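Local coordinates for putative glutathione-regulated potassium-efflux system protein KefB (PDB 3C85), which probably works as a membrane antiporter for monovalent cations, this piece being its cytosolic TrkA-N (RCK-type) nucleotide-binding domain, for which AMP is a known ligand, at residues Ile50-Gly53 / Ala54-Leu58; Glu70-Glu73 / Glu74-Gln77; Pro94-Trp97 / Glu98-Asp102. All coordinates share one frame; numbering follows the deposited sequence.

Overall arrangement
All three contacts are local ones within a Rossmann-type parallel sheet domain, taken in series along the chain, and all are partly buried. Contact 1 is the most central, its centre about 7 Å from the chain centre; none of its touching residues is exposed. It consists of regular i to i+4 bonds in helix 49-62, which also meets the second subunit. Contact 2, centred about 15 Å from the chain centre with four exposed residues, lies within the AMP site, where a Glu-70/Arg-72 salt bridge is backed by an alanine methyl and the first helical bonds. Contact 3, centred about 18 Å from the chain centre with two exposed residues, joins helix 94-98 to the following chain through aromatic and aliphatic packing.

Contact 1. Residues Ile50-Gly53 / Ala54-Leu58; sequences IGTG and AYDEL
Thr-52 and Asp-56 touch one turn apart on helix 49-62, the helix of the beta-alpha-beta unit formed with strands 42-45 and 66-70. Gly-51 fits the last glycine of a GxGxxG pattern, consistent with a Rossmann-type nucleotide fold.

Backbone bonds carry most of the contact. Ala-54 N donates to Ile-50 O at 3.0 Å, and Tyr-55 N to Gly-51 O at 2.8 Å. Asp-56 N to Thr-52 O and Glu-57 N to Gly-53 O continue the i to i+4 series, with N-H...O angles of 162° and 158°, as expected of an unbroken alpha-helix.

Van der Waals contacts of CB atoms with the carbonyl oxygens one turn back follow the same spacing. Tyr-55 CB rests 3.3 Å from Gly-51 O, while its CG, anti to the backbone N (chi1 -176°), carries the ring away from the preceding turn toward strands 42-45 and 66-70; its hydroxyl is hydrogen-bonded to Asn-85 N.

The polar side chains differ in where they find partners. Thr-52 OG1 turns back to Gly-48 O, whereas the carboxylates of Asp-56 and Glu-57 reach off the helix: Asp-56 OD1 forms a salt bridge with Arg-84, and Glu-57 OE2 pairs with Arg-169 of the second subunit, so the helix also serves the dimer interface. Thr-52 and Asp-56 run side by side in the same direction, the methyl CG2 of Thr-52 lying 4.1 Å from Asp-56 OD2.

Contact 2. Residues Glu70-Glu73 / Glu74-Gln77; sequences EIRE and EAAQ
Ala-75 CB sits over the centre of one face of the Arg-72 guanidinium, 3.4 Å from Arg-72 CZ. The arginine chain, bent at chi3 (-71°), folds back to lay its flat end on this methyl. Glu-70 CG approaches the same methyl at 4.1 Å.

The carboxylate of Glu-70 meets the guanidinium side-on, one oxygen to each of two nitrogens. Arg-72 NE reaches Glu-70 OE2 at 2.7 Å and Arg-72 NH2 reaches Glu-70 OE1 at 3.2 Å. OE1 lies in the guanidinium plane, yet both nitrogens stand well above the carboxylate plane, so the two flat groups are not coplanar. Glu-70 OE2 takes a second bond from Arg-72 N, 3.0 Å away on its anti side, and Glu-70 OE1 also accepts from Met-47 N. Gripped at both oxygens, the carboxylate is probably held in one rotation and stabilised as an anion.

In the backbone, Arg-72 occupies the N-cap position of helix 73-81. Its carbonyl O receives Ala-76 N at 2.8 Å, and Gln-77 N bonds to Glu-73 O in the next step. Glu-70 and Arg-72 bind AMP in this protein, though this chain holds none; an acidic residue ending the second strand (66-70) is a Rossmann-fold hallmark.

Contact 3. Residues Pro94-Trp97 / Glu98-Asp102; sequences PDFW and ERILD
This is a mainly apolar contact at the end of the short helix 94-98, where the chain turns off toward strand 108-111: Ile-100 folds back against the rings of Phe-96 and Trp-97. Its CD1 is 3.4 Å from Phe-96 CE2 and 3.8 Å from Trp-97 CE3, coming obliquely to both rings. Ile-100 runs alongside Trp-97 and crosses Phe-96 at a slant. With CG of Phe-96 anti to the backbone N (chi1 170°) and that of Trp-97 beside it (chi1 -72°), the edge of Phe-96 is turned to the indole face, Phe-96 CD2 lying 3.8 Å above the Trp-97 plane, toward its rim.

Backbone bonds record the change in winding. Glu-98 N to Pro-94 O is a weak i to i+4 bond. After it come two i to i+3 bonds, Arg-99 N to Phe-96 O at 3.0 Å and Ile-100 N to Trp-97 O at 3.2 Å, both with the donor well above the carbonyl plane, evidence of a tighter turn.

On the Phe-96 side, the Arg-99 guanidinium plane stands 88° from the ring plane, with Arg-99 NH1 4.2 Å from Phe-96 CD1; Arg-99 NE is bonded to Gln-33 O. Trp-97 also packs on helix 116-128. An apolar cluster thus lines one side of a turn that also carries charges, and Trp-97 NE1, bonded to Ala-91 O of the AMP site, probably helps position Ala-91.

Contact 1. Residues Ile50-Gly53 / Ala54-Leu58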
ATOM      1  N   ILE A  50      -7.268  -0.367  -4.578  1.00 20.57           N
ATOM      2  CA  ILE A  50      -5.904  -0.486  -5.120  1.00 20.62           C
ATOM      3  C   ILE A  50      -5.799   0.109  -6.541  1.00 20.84           C
ATOM      4  O   ILE A  50      -4.946   1.008  -6.833  1.00 19.16           O
ATOM      5  CB  ILE A  50      -5.360  -1.929  -5.054  1.00 20.74           C
ATOM      6  CG1 ILE A  50      -5.294  -2.417  -3.599  1.00 20.50           C
ATOM      7  CG2 ILE A  50      -3.940  -2.014  -5.672  1.00 21.25           C
ATOM      8  CD1 ILE A  50      -4.901  -3.872  -3.505  1.00 23.38           C
ATOM      9  N   GLY A  51      -6.648  -0.386  -7.427  1.00 20.51           N
ATOM     10  CA  GLY A  51      -6.628   0.054  -8.848  1.00 21.35           C
ATOM     11  C   GLY A  51      -6.853   1.546  -8.970  1.00 21.87           C
ATOM     12  O   GLY A  51      -6.237   2.221  -9.803  1.00 21.77           O
ATOM     13  N   THR A  52      -7.713   2.076  -8.102  1.00 22.88           N
ATOM     14  CA  THR A  52      -7.991   3.521  -8.081  1.00 22.29           C
ATOM     15  C   THR A  52      -6.772   4.348  -7.625  1.00 22.19           C
ATOM     16  O   THR A  52      -6.457   5.369  -8.224  1.00 22.37           O
ATOM     17  CB  THR A  52      -9.213   3.844  -7.227  1.00 22.91           C
ATOM     18  OG1 THR A  52     -10.339   3.084  -7.701  1.00 23.14           O
ATOM     19  CG2 THR A  52      -9.498   5.369  -7.298  1.00 22.62           C
ATOM     20  N   GLY A  53      -6.071   3.902  -6.575  1.00 21.82           N
ATOM     21  CA  GLY A  53      -4.856   4.593  -6.196  1.00 22.43           C
ATOM     22  C   GLY A  53      -3.790   4.560  -7.262  1.00 22.28           C
ATOM     23  O   GLY A  53      -3.068   5.539  -7.466  1.00 23.37           O
ATOM     24  N   ALA A  54      -3.665   3.426  -7.937  1.00 20.73           N
ATOM     25  CA  ALA A  54      -2.726   3.334  -9.052  1.00 21.32           C
ATOM     26  C   ALA A  54      -3.116   4.270 -10.213  1.00 22.43           C
ATOM     27  O   ALA A  54      -2.272   5.042 -10.763  1.00 22.39           O
ATOM     28  CB  ALA A  54      -2.627   1.843  -9.528  1.00 20.64           C
ATOM     29  N   TYR A  55      -4.386   4.218 -10.585  1.00 21.63           N
ATOM     30  CA  TYR A  55      -4.924   5.089 -11.666  1.00 23.32           C
ATOM     31  C   TYR A  55      -4.586   6.551 -11.364  1.00 24.30           C
ATOM     32  O   TYR A  55      -4.056   7.281 -12.208  1.00 24.92           O
ATOM     33  CB  TYR A  55      -6.457   4.938 -11.734  1.00 22.29           C
ATOM     34  CG  TYR A  55      -7.105   5.707 -12.873  1.00 24.14           C
ATOM     35  CD1 TYR A  55      -7.565   5.053 -14.016  1.00 22.01           C
ATOM     36  CD2 TYR A  55      -7.218   7.119 -12.815  1.00 23.08           C
ATOM     37  CE1 TYR A  55      -8.158   5.801 -15.066  1.00 23.70           C
ATOM     38  CE2 TYR A  55      -7.767   7.838 -13.825  1.00 22.04           C
ATOM     39  CZ  TYR A  55      -8.218   7.200 -14.958  1.00 22.95           C
ATOM     40  OH  TYR A  55      -8.770   7.994 -15.946  1.00 23.35           O
ATOM     41  N   ASP A  56      -4.887   6.973 -10.135  1.00 25.29           N
ATOM     42  CA  ASP A  56      -4.703   8.367  -9.742  1.00 25.70           C
ATOM     43  C   ASP A  56      -3.228   8.772  -9.647  1.00 26.86           C
ATOM     44  O   ASP A  56      -2.841   9.891 -10.035  1.00 27.40           O
ATOM     45  CB  ASP A  56      -5.413   8.591  -8.430  1.00 26.38           C
ATOM     46  CG  ASP A  56      -6.898   8.746  -8.604  1.00 27.75           C
ATOM     47  OD1 ASP A  56      -7.410   8.636  -9.753  1.00 27.56           O
ATOM     48  OD2 ASP A  56      -7.564   8.950  -7.576  1.00 30.56           O
ATOM     49  N   GLU A  57      -2.405   7.867  -9.126  1.00 26.37           N
ATOM     50  CA  GLU A  57      -0.953   8.076  -9.081  1.00 27.88           C
ATOM     51  C   GLU A  57      -0.311   8.195 -10.491  1.00 28.38           C
ATOM     52  O   GLU A  57       0.501   9.088 -10.746  1.00 28.64           O
ATOM     53  CB  GLU A  57      -0.313   6.963  -8.255  1.00 27.87           C
ATOM     54  CG  GLU A  57       1.204   7.009  -8.185  1.00 32.97           C
ATOM     55  CD  GLU A  57       1.705   8.157  -7.337  1.00 39.40           C
ATOM     56  OE1 GLU A  57       0.945   8.670  -6.476  1.00 44.48           O
ATOM     57  OE2 GLU A  57       2.865   8.547  -7.527  1.00 43.90           O
ATOM     58  N   LEU A  58      -0.688   7.314 -11.402  1.00 28.67           N
ATOM     59  CA  LEU A  58      -0.292   7.463 -12.814  1.00 30.65           C
ATOM     60  C   LEU A  58      -0.835   8.746 -13.447  1.00 31.94           C
ATOM     61  O   LEU A  58      -0.113   9.407 -14.208  1.00 32.55           O
ATOM     62  CB  LEU A  58      -0.756   6.251 -13.649  1.00 29.45           C
ATOM     63  CG  LEU A  58      -0.151   4.889 -13.280  1.00 30.35           C
ATOM     64  CD1 LEU A  58      -0.915   3.719 -13.906  1.00 27.91           C
ATOM     65  CD2 LEU A  58       1.344   4.859 -13.650  1.00 29.85           C
TER

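Contact 2. Residues Glu70-Glu73 / Glu74-Gln77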
ATOM      1  N   GLU A  70     -13.696  -2.689 -14.633  1.00 24.81           N
ATOM      2  CA  GLU A  70     -14.314  -2.899 -13.325  1.00 25.20           C
ATOM      3  C   GLU A  70     -15.613  -3.728 -13.447  1.00 25.37           C
ATOM      4  O   GLU A  70     -16.495  -3.397 -14.245  1.00 25.71           O
ATOM      5  CB  GLU A  70     -14.573  -1.514 -12.710  1.00 24.85           C
ATOM      6  CG  GLU A  70     -15.363  -1.511 -11.386  1.00 26.42           C
ATOM      7  CD  GLU A  70     -14.790  -2.448 -10.360  1.00 27.95           C
ATOM      8  OE1 GLU A  70     -13.588  -2.301 -10.048  1.00 31.77           O
ATOM      9  OE2 GLU A  70     -15.529  -3.340  -9.872  1.00 28.10           O
ATOM     10  N   ILE A  71     -15.713  -4.819 -12.699  1.00 24.91           N
ATOM     11  CA  ILE A  71     -16.876  -5.709 -12.804  1.00 28.11           C
ATOM     12  C   ILE A  71     -18.178  -5.095 -12.264  1.00 28.40           C
ATOM     13  O   ILE A  71     -19.284  -5.419 -12.746  1.00 29.35           O
ATOM     14  CB  ILE A  71     -16.610  -7.093 -12.176  1.00 27.71           C
ATOM     15  CG1 ILE A  71     -17.527  -8.149 -12.822  1.00 29.27           C
ATOM     16  CG2 ILE A  71     -16.674  -7.029 -10.631  1.00 28.84           C
ATOM     17  CD1 ILE A  71     -17.212  -9.623 -12.439  1.00 29.08           C
ATOM     18  N   ARG A  72     -18.042  -4.196 -11.291  1.00 28.42           N
ATOM     19  CA  ARG A  72     -19.211  -3.526 -10.674  1.00 30.65           C
ATOM     20  C   ARG A  72     -19.671  -2.346 -11.526  1.00 31.36           C
ATOM     21  O   ARG A  72     -19.011  -1.292 -11.557  1.00 31.16           O
ATOM     22  CB  ARG A  72     -18.885  -3.017  -9.259  1.00 30.13           C
ATOM     23  CG  ARG A  72     -18.388  -4.067  -8.213  1.00 31.81           C
ATOM     24  CD  ARG A  72     -17.732  -3.378  -7.006  1.00 31.22           C
ATOM     25  NE  ARG A  72     -16.429  -2.797  -7.376  1.00 29.94           N
ATOM     26  CZ  ARG A  72     -15.851  -1.746  -6.785  1.00 31.06           C
ATOM     27  NH1 ARG A  72     -16.420  -1.117  -5.758  1.00 30.54           N
ATOM     28  NH2 ARG A  72     -14.691  -1.307  -7.234  1.00 34.99           N
ATOM     29  N   GLU A  73     -20.806  -2.514 -12.199  1.00 32.33           N
ATOM     30  CA  GLU A  73     -21.361  -1.468 -13.051  1.00 34.29           C
ATOM     31  C   GLU A  73     -21.574  -0.143 -12.299  1.00 33.98           C
ATOM     32  O   GLU A  73     -21.232   0.940 -12.820  1.00 33.45           O
ATOM     33  CB  GLU A  73     -22.658  -1.950 -13.735  1.00 34.74           C
ATOM     34  CG  GLU A  73     -22.374  -2.939 -14.862  1.00 35.96           C
ATOM     35  CD  GLU A  73     -23.584  -3.280 -15.741  0.70 36.22           C
ATOM     36  OE1 GLU A  73     -24.726  -2.786 -15.519  0.70 38.16           O
ATOM     37  OE2 GLU A  73     -23.372  -4.069 -16.676  0.70 38.49           O
ATOM     38  N   GLU A  74     -22.090  -0.213 -11.069  1.00 33.71           N
ATOM     39  CA  GLU A  74     -22.334   1.030 -10.325  1.00 34.30           C
ATOM     40  C   GLU A  74     -20.997   1.699  -9.944  1.00 33.21           C
ATOM     41  O   GLU A  74     -20.874   2.929 -10.032  1.00 32.64           O
ATOM     42  CB  GLU A  74     -23.309   0.845  -9.132  1.00 34.87           C
ATOM     43  CG  GLU A  74     -22.688   0.341  -7.828  1.00 40.00           C
ATOM     44  CD  GLU A  74     -21.967   1.451  -7.000  1.00 44.32           C
ATOM     45  OE1 GLU A  74     -22.427   2.622  -6.990  1.00 47.23           O
ATOM     46  OE2 GLU A  74     -20.943   1.139  -6.349  1.00 48.63           O
ATOM     47  N   ALA A  75     -19.976   0.898  -9.592  1.00 32.30           N
ATOM     48  CA  ALA A  75     -18.644   1.468  -9.300  1.00 30.41           C
ATOM     49  C   ALA A  75     -18.016   2.076 -10.549  1.00 29.71           C
ATOM     50  O   ALA A  75     -17.331   3.104 -10.472  1.00 27.59           O
ATOM     51  CB  ALA A  75     -17.697   0.428  -8.681  1.00 31.04           C
ATOM     52  N   ALA A  76     -18.229   1.430 -11.695  1.00 29.60           N
ATOM     53  CA  ALA A  76     -17.675   1.955 -12.953  1.00 29.52           C
ATOM     54  C   ALA A  76     -18.340   3.295 -13.306  1.00 30.36           C
ATOM     55  O   ALA A  76     -17.659   4.247 -13.684  1.00 29.34           O
ATOM     56  CB  ALA A  76     -17.801   0.940 -14.098  1.00 29.55           C
ATOM     57  N   GLN A  77     -19.665   3.367 -13.174  1.00 30.24           N
ATOM     58  CA  GLN A  77     -20.388   4.630 -13.372  1.00 33.67           C
ATOM     59  C   GLN A  77     -19.914   5.717 -12.397  1.00 31.26           C
ATOM     60  O   GLN A  77     -19.718   6.882 -12.785  1.00 30.72           O
ATOM     61  CB  GLN A  77     -21.898   4.390 -13.201  1.00 32.83           C
ATOM     62  CG  GLN A  77     -22.785   5.514 -13.715  1.00 39.65           C
ATOM     63  CD  GLN A  77     -24.216   5.396 -13.204  1.00 39.72           C
ATOM     64  OE1 GLN A  77     -24.498   4.615 -12.286  1.00 50.34           O
ATOM     65  NE2 GLN A  77     -25.121   6.199 -13.765  1.00 47.23           N
TER

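Contact 3. Residues Pro94-Trp97 / Glu98-Asp102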
ATOM      1  N   PRO A  94     -13.389 -14.853 -21.034  1.00 36.62           N
ATOM      2  CA  PRO A  94     -12.917 -14.843 -22.420  1.00 36.84           C
ATOM      3  C   PRO A  94     -13.763 -14.017 -23.369  1.00 38.23           C
ATOM      4  O   PRO A  94     -13.226 -13.485 -24.342  1.00 38.58           O
ATOM      5  CB  PRO A  94     -12.998 -16.328 -22.865  1.00 36.83           C
ATOM      6  CG  PRO A  94     -13.641 -17.067 -21.778  1.00 38.10           C
ATOM      7  CD  PRO A  94     -13.479 -16.234 -20.513  1.00 36.59           C
ATOM      8  N   ASP A  95     -15.072 -13.944 -23.112  1.00 38.96           N
ATOM      9  CA  ASP A  95     -16.004 -13.174 -23.941  1.00 39.94           C
ATOM     10  C   ASP A  95     -15.779 -11.660 -23.790  1.00 39.13           C
ATOM     11  O   ASP A  95     -16.005 -10.904 -24.734  1.00 39.71           O
ATOM     12  CB  ASP A  95     -17.458 -13.492 -23.571  1.00 41.11           C
ATOM     13  CG  ASP A  95     -17.909 -14.855 -24.054  1.00 45.73           C
ATOM     14  OD1 ASP A  95     -17.131 -15.569 -24.735  1.00 48.80           O
ATOM     15  OD2 ASP A  95     -19.077 -15.212 -23.746  1.00 50.61           O
ATOM     16  N   PHE A  96     -15.357 -11.223 -22.612  1.00 37.78           N
ATOM     17  CA  PHE A  96     -14.943  -9.830 -22.419  1.00 37.05           C
ATOM     18  C   PHE A  96     -13.751  -9.539 -23.315  1.00 36.86           C
ATOM     19  O   PHE A  96     -13.767  -8.583 -24.061  1.00 36.70           O
ATOM     20  CB  PHE A  96     -14.566  -9.533 -20.972  1.00 36.25           C
ATOM     21  CG  PHE A  96     -13.917  -8.194 -20.792  1.00 35.89           C
ATOM     22  CD1 PHE A  96     -14.683  -7.040 -20.819  1.00 35.13           C
ATOM     23  CD2 PHE A  96     -12.534  -8.080 -20.647  1.00 36.28           C
ATOM     24  CE1 PHE A  96     -14.096  -5.779 -20.648  1.00 34.75           C
ATOM     25  CE2 PHE A  96     -11.942  -6.824 -20.489  1.00 38.00           C
ATOM     26  CZ  PHE A  96     -12.738  -5.665 -20.512  1.00 36.37           C
ATOM     27  N   TRP A  97     -12.727 -10.390 -23.251  1.00 36.42           N
ATOM     28  CA  TRP A  97     -11.510 -10.187 -24.024  1.00 36.89           C
ATOM     29  C   TRP A  97     -11.716 -10.243 -25.539  1.00 38.58           C
ATOM     30  O   TRP A  97     -10.965  -9.612 -26.304  1.00 37.73           O
ATOM     31  CB  TRP A  97     -10.438 -11.159 -23.549  1.00 36.68           C
ATOM     32  CG  TRP A  97      -9.911 -10.758 -22.191  1.00 35.42           C
ATOM     33  CD1 TRP A  97     -10.292 -11.243 -20.975  1.00 35.44           C
ATOM     34  CD2 TRP A  97      -8.953  -9.726 -21.936  1.00 34.51           C
ATOM     35  NE1 TRP A  97      -9.589 -10.592 -19.957  1.00 33.89           N
ATOM     36  CE2 TRP A  97      -8.775  -9.648 -20.525  1.00 36.02           C
ATOM     37  CE3 TRP A  97      -8.225  -8.856 -22.764  1.00 35.81           C
ATOM     38  CZ2 TRP A  97      -7.895  -8.745 -19.924  1.00 34.49           C
ATOM     39  CZ3 TRP A  97      -7.347  -7.952 -22.164  1.00 36.80           C
ATOM     40  CH2 TRP A  97      -7.193  -7.908 -20.757  1.00 36.84           C
ATOM     41  N   GLU A  98     -12.750 -10.937 -25.952  1.00 39.19           N
ATOM     42  CA  GLU A  98     -13.054 -11.060 -27.362  1.00 42.07           C
ATOM     43  C   GLU A  98     -13.586  -9.749 -27.914  1.00 41.77           C
ATOM     44  O   GLU A  98     -13.503  -9.511 -29.081  1.00 41.75           O
ATOM     45  CB  GLU A  98     -14.027 -12.207 -27.615  1.00 42.56           C
ATOM     46  CG  GLU A  98     -13.356 -13.503 -28.018  1.00 49.11           C
ATOM     47  CD  GLU A  98     -12.981 -13.516 -29.476  1.00 55.07           C
ATOM     48  OE1 GLU A  98     -13.876 -13.354 -30.305  1.00 59.20           O
ATOM     49  OE2 GLU A  98     -11.790 -13.667 -29.799  1.00 58.33           O
ATOM     50  N   ARG A  99     -14.098  -8.905 -27.041  1.00 41.74           N
ATOM     51  CA  ARG A  99     -14.629  -7.605 -27.427  1.00 42.48           C
ATOM     52  C   ARG A  99     -13.531  -6.583 -27.699  1.00 42.79           C
ATOM     53  O   ARG A  99     -13.790  -5.570 -28.323  1.00 42.25           O
ATOM     54  CB  ARG A  99     -15.583  -7.078 -26.356  1.00 42.67           C
ATOM     55  CG  ARG A  99     -16.880  -7.894 -26.179  1.00 43.04           C
ATOM     56  CD  ARG A  99     -17.574  -7.522 -24.883  1.00 43.92           C
ATOM     57  NE  ARG A  99     -18.049  -6.133 -24.895  1.00 45.26           N
ATOM     58  CZ  ARG A  99     -18.390  -5.429 -23.813  1.00 45.49           C
ATOM     59  NH1 ARG A  99     -18.321  -5.979 -22.612  1.00 44.18           N
ATOM     60  NH2 ARG A  99     -18.803  -4.168 -23.934  1.00 44.61           N
ATOM     61  N   ILE A 100     -12.311  -6.847 -27.239  1.00 44.24           N
ATOM     62  CA  ILE A 100     -11.254  -5.823 -27.225  1.00 46.03           C
ATOM     63  C   ILE A 100     -10.425  -5.773 -28.513  1.00 47.73           C
ATOM     64  O   ILE A 100      -9.827  -6.767 -28.928  1.00 47.93           O
ATOM     65  CB  ILE A 100     -10.353  -5.915 -25.957  1.00 45.58           C
ATOM     66  CG1 ILE A 100     -11.194  -5.655 -24.700  1.00 45.45           C
ATOM     67  CG2 ILE A 100      -9.207  -4.916 -26.037  1.00 44.65           C
ATOM     68  CD1 ILE A 100     -10.456  -5.836 -23.394  1.00 46.35           C
ATOM     69  N   LEU A 101     -10.364  -4.601 -29.099  1.00 49.81           N
ATOM     70  CA  LEU A 101      -9.629  -4.365 -30.319  1.00 51.76           C
ATOM     71  C   LEU A 101      -8.139  -4.587 -30.201  1.00 52.94           C
ATOM     72  O   LEU A 101      -7.502  -4.016 -29.353  1.00 52.96           O
ATOM     73  CB  LEU A 101      -9.863  -2.946 -30.790  1.00 51.23           C
ATOM     74  CG  LEU A 101     -11.265  -2.524 -31.217  1.00 52.60           C
ATOM     75  CD1 LEU A 101     -12.304  -3.003 -30.258  1.00 52.08           C
ATOM     76  CD2 LEU A 101     -11.437  -1.086 -31.543  1.00 53.02           C
ATOM     77  N   ASP A 102      -7.591  -5.394 -31.090  1.00 54.52           N
ATOM     78  CA  ASP A 102      -6.169  -5.660 -31.120  1.00 56.56           C
ATOM     79  C   ASP A 102      -5.321  -4.457 -31.413  1.00 56.52           C
ATOM     80  O   ASP A 102      -4.165  -4.444 -31.121  1.00 57.03           O
ATOM     81  CB  ASP A 102      -5.822  -6.819 -32.058  1.00 57.47           C
ATOM     82  CG  ASP A 102      -6.242  -8.151 -31.509  1.00 60.95           C
ATOM     83  OD1 ASP A 102      -6.585  -8.247 -30.313  1.00 64.53           O
ATOM     84  OD2 ASP A 102      -6.213  -9.121 -32.282  1.00 65.19           O
TER